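Local coordinates for Serine/threonine protein kinase (Mycobacterium tuberculosis, PDB 4ESQ) that is the extracellular sensor domain of a membrane receptor kinase that probably phosphorylates serine and threonine residues of proteins, and carries a conserved binding cleft, at residues A158-A171 with Q182-E194. Sequence-based numbering, arbitrary orientation.
Sequences AMSVANNVVVDVNA and QIAAKIVDKVNKE
V167 lies across I187 at an oblique angle, both methyls bearing on CG2 of the isoleucine; V167 CG2 to I187 CG2 is 3.8 Å. V167 points its CB at the helix, and with CG1 anti to the backbone N (chi1 179°) that methyl lies 3.9 Å from A184 CA. A184 suits this spot because its lone methyl lets helix and strand approach closely, and A158 CB meets A184 CB at 4.1 Å, small against small. V169 CG1 touches I183 CG2 at 3.8 Å, while V169 CG2 meets the delta methyl of I187 tip to tip. Toward the hairpin end, V191 CG1 presses on A162, 3.6 Å from A162 CB, another place where a small residue admits a branched one. V188 CG1 meets A162 CB at 4.0 Å, and V188 CG2 rests on S160 CB and OG.

The two strands form an antiparallel beta-hairpin closed by a type II' turn from A162 to V165, and the C-terminal helix 179-192 packs on one face of the sheet, its part 182-192 running 19° from the direction of strand 158-162. M159 and V161 point to the other face, where helix 96-111 packs, making alpha/beta/alpha layers.

No direct hydrogen bond joins the segments; a water links them instead, accepting from N163 ND2 and donating to V191 O. N163 ND2 also bonds to Q3 O. Buried S160 OG is satisfied by a hydrogen bond to T140 OG1, just before strand 141-147.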
loop_
_atom_site.group_PDB
_atom_site.type_symbol
_atom_site.label_atom_id
_atom_site.label_comp_id
_atom_site.label_asym_id
_atom_site.label_seq_id
_atom_site.Cartn_x
_atom_site.Cartn_y
_atom_site.Cartn_z
ATOM N N ALA A 158 2.877 3.117 -2.233
ATOM C CA ALA A 158 2.226 3.990 -3.205
ATOM C C ALA A 158 0.756 4.093 -2.861
ATOM O O ALA A 158 0.119 3.097 -2.513
ATOM C CB ALA A 158 2.397 3.459 -4.616
ATOM N N MET A 159 0.220 5.301 -2.953
ATOM C CA MET A 159 -1.211 5.496 -2.773
ATOM C C MET A 159 -1.715 6.405 -3.869
ATOM O O MET A 159 -1.056 7.381 -4.232
ATOM C CB MET A 159 -1.522 6.114 -1.406
ATOM C CG MET A 159 -3.006 6.387 -1.177
ATOM S SD MET A 159 -3.352 7.016 0.484
ATOM C CE MET A 159 -2.933 5.582 1.475
ATOM N N SER A 160 -2.878 6.071 -4.402
ATOM C CA SER A 160 -3.519 6.931 -5.387
ATOM C C SER A 160 -5.025 6.854 -5.196
ATOM O O SER A 160 -5.526 6.134 -4.322
ATOM C CB SER A 160 -3.126 6.520 -6.811
ATOM O OG SER A 160 -3.355 7.585 -7.740
ATOM N N VAL A 161 -5.750 7.608 -6.012
ATOM C CA VAL A 161 -7.197 7.608 -5.949
ATOM C C VAL A 161 -7.726 7.785 -7.356
ATOM O O VAL A 161 -7.163 8.541 -8.152
ATOM C CB VAL A 161 -7.728 8.724 -5.031
ATOM C CG1 VAL A 161 -6.995 10.035 -5.308
ATOM C CG2 VAL A 161 -9.240 8.895 -5.189
ATOM N N ALA A 162 -8.788 7.053 -7.662
ATOM C CA ALA A 162 -9.528 7.238 -8.903
ATOM C C ALA A 162 -10.992 6.997 -8.560
ATOM O O ALA A 162 -11.309 6.057 -7.832
ATOM C CB ALA A 162 -9.060 6.269 -9.955
ATOM N N ASN A 163 -11.881 7.846 -9.065
ATOM C CA ASN A 163 -13.289 7.738 -8.702
ATOM C C ASN A 163 -13.398 7.748 -7.175
ATOM O O ASN A 163 -12.784 8.593 -6.524
ATOM C CB ASN A 163 -13.909 6.466 -9.300
ATOM C CG ASN A 163 -15.407 6.595 -9.533
ATOM O OD1 ASN A 163 -16.074 7.428 -8.914
ATOM N ND2 ASN A 163 -15.945 5.755 -10.419
ATOM N N ASN A 164 -14.171 6.820 -6.610
ATOM C CA ASN A 164 -14.361 6.745 -5.163
ATOM C C ASN A 164 -13.447 5.713 -4.505
ATOM O O ASN A 164 -13.723 5.258 -3.391
ATOM C CB ASN A 164 -15.810 6.380 -4.834
ATOM C CG ASN A 164 -16.208 5.041 -5.415
ATOM O OD1 ASN A 164 -15.913 4.745 -6.573
ATOM N ND2 ASN A 164 -16.860 4.213 -4.608
ATOM N N VAL A 165 -12.373 5.338 -5.194
ATOM C CA VAL A 165 -11.537 4.234 -4.727
ATOM C C VAL A 165 -10.119 4.694 -4.433
ATOM O O VAL A 165 -9.483 5.328 -5.269
ATOM C CB VAL A 165 -11.471 3.096 -5.771
ATOM C CG1 VAL A 165 -10.520 1.973 -5.314
ATOM C CG2 VAL A 165 -12.853 2.549 -6.043
ATOM N N VAL A 166 -9.635 4.376 -3.237
ATOM C CA VAL A 166 -8.238 4.605 -2.888
ATOM C C VAL A 166 -7.419 3.341 -3.149
ATOM O O VAL A 166 -7.835 2.236 -2.808
ATOM C CB VAL A 166 -8.088 5.021 -1.416
ATOM C CG1 VAL A 166 -6.601 4.998 -1.013
ATOM C CG2 VAL A 166 -8.701 6.404 -1.195
ATOM N N VAL A 167 -6.271 3.515 -3.781
ATOM C CA VAL A 167 -5.399 2.409 -4.133
ATOM C C VAL A 167 -4.225 2.485 -3.163
ATOM O O VAL A 167 -3.603 3.534 -3.030
ATOM C CB VAL A 167 -4.927 2.562 -5.580
ATOM C CG1 VAL A 167 -3.981 1.435 -5.975
ATOM C CG2 VAL A 167 -6.140 2.587 -6.497
ATOM N N ASP A 168 -3.939 1.385 -2.469
ATOM C CA ASP A 168 -2.986 1.415 -1.363
ATOM C C ASP A 168 -2.049 0.227 -1.493
ATOM O O ASP A 168 -2.468 -0.910 -1.280
ATOM C CB ASP A 168 -3.763 1.338 -0.040
ATOM C CG ASP A 168 -2.969 1.831 1.155
ATOM O OD1 ASP A 168 -1.791 2.194 0.988
ATOM O OD2 ASP A 168 -3.541 1.853 2.274
ATOM N N VAL A 169 -0.791 0.491 -1.841
ATOM C CA VAL A 169 0.146 -0.573 -2.228
ATOM C C VAL A 169 1.490 -0.527 -1.497
ATOM O O VAL A 169 2.090 0.538 -1.330
ATOM C CB VAL A 169 0.422 -0.503 -3.740
ATOM C CG1 VAL A 169 1.421 -1.580 -4.164
ATOM C CG2 VAL A 169 -0.889 -0.622 -4.536
ATOM N N ASN A 170 1.972 -1.697 -1.080
ATOM C CA ASN A 170 3.305 -1.827 -0.505
ATOM C C ASN A 170 4.022 -2.901 -1.289
ATOM O O ASN A 170 3.519 -4.028 -1.405
ATOM C CB ASN A 170 3.209 -2.218 0.975
ATOM C CG ASN A 170 4.492 -1.927 1.749
ATOM O OD1 ASN A 170 5.369 -1.200 1.281
ATOM N ND2 ASN A 170 4.590 -2.479 2.949
ATOM N N ALA A 171 5.159 -2.553 -1.887
ATOM C CA ALA A 171 5.905 -3.512 -2.694
ATOM C C ALA A 171 7.340 -3.570 -2.187
ATOM O O ALA A 171 8.018 -2.541 -2.118
ATOM C CB ALA A 171 5.873 -3.122 -4.174
ATOM N N GLN A 182 4.127 1.456 -10.096
ATOM C CA GLN A 182 3.609 0.764 -11.278
ATOM C C GLN A 182 2.325 0.013 -10.963
ATOM O O GLN A 182 1.361 0.016 -11.742
ATOM C CB GLN A 182 4.618 -0.249 -11.792
ATOM C CG GLN A 182 5.820 0.330 -12.460
ATOM C CD GLN A 182 6.651 -0.785 -13.037
ATOM O OE1 GLN A 182 7.608 -1.239 -12.418
ATOM N NE2 GLN A 182 6.248 -1.278 -14.209
ATOM N N ILE A 183 2.326 -0.667 -9.831
ATOM C CA ILE A 183 1.159 -1.432 -9.433
ATOM C C ILE A 183 -0.027 -0.489 -9.276
ATOM O O ILE A 183 -1.119 -0.740 -9.806
ATOM C CB ILE A 183 1.443 -2.246 -8.151
ATOM C CG1 ILE A 183 2.384 -3.412 -8.482
ATOM C CG2 ILE A 183 0.158 -2.769 -7.526
ATOM C CD1 ILE A 183 3.048 -4.027 -7.262
ATOM N N ALA A 184 0.189 0.614 -8.575
ATOM C CA ALA A 184 -0.883 1.577 -8.343
ATOM C C ALA A 184 -1.472 2.084 -9.659
ATOM O O ALA A 184 -2.693 2.164 -9.822
ATOM C CB ALA A 184 -0.367 2.742 -7.504
ATOM N N ALA A 185 -0.598 2.417 -10.604
ATOM C CA ALA A 185 -1.053 2.939 -11.888
ATOM C C ALA A 185 -1.874 1.906 -12.643
ATOM O O ALA A 185 -2.862 2.249 -13.302
ATOM C CB ALA A 185 0.126 3.412 -12.722
ATOM N N LYS A 186 -1.485 0.639 -12.541
ATOM C CA LYS A 186 -2.236 -0.415 -13.214
ATOM C C LYS A 186 -3.615 -0.620 -12.573
ATOM O O LYS A 186 -4.607 -0.811 -13.274
ATOM C CB LYS A 186 -1.432 -1.714 -13.264
ATOM C CG LYS A 186 -0.180 -1.603 -14.152
ATOM C CD LYS A 186 0.698 -2.836 -14.065
ATOM C CE LYS A 186 1.903 -2.731 -15.014
ATOM N NZ LYS A 186 1.487 -2.676 -16.446
ATOM N N ILE A 187 -3.678 -0.563 -11.249
ATOM C CA ILE A 187 -4.968 -0.634 -10.565
ATOM C C ILE A 187 -5.856 0.565 -10.918
ATOM O O ILE A 187 -7.055 0.417 -11.139
ATOM C CB ILE A 187 -4.786 -0.768 -9.042
ATOM C CG1 ILE A 187 -4.070 -2.077 -8.723
ATOM C CG2 ILE A 187 -6.152 -0.704 -8.327
ATOM C CD1 ILE A 187 -3.564 -2.186 -7.264
ATOM N N VAL A 188 -5.266 1.755 -10.993
ATOM C CA VAL A 188 -6.026 2.940 -11.377
ATOM C C VAL A 188 -6.622 2.765 -12.776
ATOM O O VAL A 188 -7.762 3.162 -13.020
ATOM C CB VAL A 188 -5.154 4.197 -11.327
ATOM C CG1 VAL A 188 -5.780 5.329 -12.130
ATOM C CG2 VAL A 188 -4.899 4.606 -9.881
ATOM N N ASP A 189 -5.862 2.161 -13.689
ATOM C CA ASP A 189 -6.389 1.898 -15.034
ATOM C C ASP A 189 -7.607 0.973 -14.971
ATOM O O ASP A 189 -8.549 1.124 -15.752
ATOM C CB ASP A 189 -5.324 1.290 -15.952
ATOM C CG ASP A 189 -4.274 2.296 -16.388
ATOM O OD1 ASP A 189 -4.546 3.509 -16.354
ATOM O OD2 ASP A 189 -3.173 1.866 -16.786
ATOM N N LYS A 190 -7.587 0.010 -14.052
ATOM C CA LYS A 190 -8.737 -0.881 -13.889
ATOM C C LYS A 190 -9.937 -0.129 -13.312
ATOM O O LYS A 190 -11.075 -0.385 -13.703
ATOM C CB LYS A 190 -8.387 -2.104 -13.032
ATOM C CG LYS A 190 -7.382 -3.050 -13.710
ATOM C CD LYS A 190 -7.294 -4.399 -13.000
ATOM C CE LYS A 190 -6.223 -5.300 -13.649
ATOM N NZ LYS A 190 -6.191 -6.646 -13.005
ATOM N N VAL A 191 -9.696 0.802 -12.391
ATOM C CA VAL A 191 -10.795 1.617 -11.865
ATOM C C VAL A 191 -11.409 2.413 -13.009
ATOM O O VAL A 191 -12.636 2.495 -13.151
ATOM C CB VAL A 191 -10.326 2.618 -10.781
ATOM C CG1 VAL A 191 -11.453 3.586 -10.426
ATOM C CG2 VAL A 191 -9.829 1.886 -9.549
ATOM N N ASN A 192 -10.548 3.003 -13.831
ATOM C CA ASN A 192 -11.009 3.876 -14.906
ATOM C C ASN A 192 -11.924 3.163 -15.888
ATOM O O ASN A 192 -12.801 3.781 -16.489
ATOM C CB ASN A 192 -9.827 4.487 -15.662
ATOM C CG ASN A 192 -9.104 5.554 -14.860
ATOM O OD1 ASN A 192 -9.661 6.133 -13.931
ATOM N ND2 ASN A 192 -7.865 5.835 -15.239
ATOM N N LYS A 193 -11.717 1.861 -16.054
ATOM C CA LYS A 193 -12.472 1.111 -17.046
ATOM C C LYS A 193 -13.739 0.468 -16.479
ATOM O O LYS A 193 -14.489 -0.170 -17.211
ATOM C CB LYS A 193 -11.571 0.072 -17.729
ATOM C CG LYS A 193 -11.286 -1.173 -16.918
ATOM C CD LYS A 193 -10.241 -2.036 -17.637
ATOM C CE LYS A 193 -9.893 -3.290 -16.852
ATOM N NZ LYS A 193 -8.787 -4.052 -17.517
ATOM N N GLU A 194 -13.980 0.651 -15.183
ATOM C CA GLU A 194 -15.163 0.081 -14.529
ATOM C C GLU A 194 -16.453 0.532 -15.206
ATOM O O GLU A 194 -16.704 1.731 -15.356
ATOM C CB GLU A 194 -15.224 0.478 -13.051
ATOM C CG GLU A 194 -14.768 -0.589 -12.076
ATOM C CD GLU A 194 -15.453 -1.931 -12.288
ATOM O OE1 GLU A 194 -14.807 -2.825 -12.864
ATOM O OE2 GLU A 194 -16.621 -2.109 -11.871
ATOM O OXT GLU A 194 -17.278 -0.294 -15.601
HETATM O O HOH W 1 -14.638 4.402 -12.541
#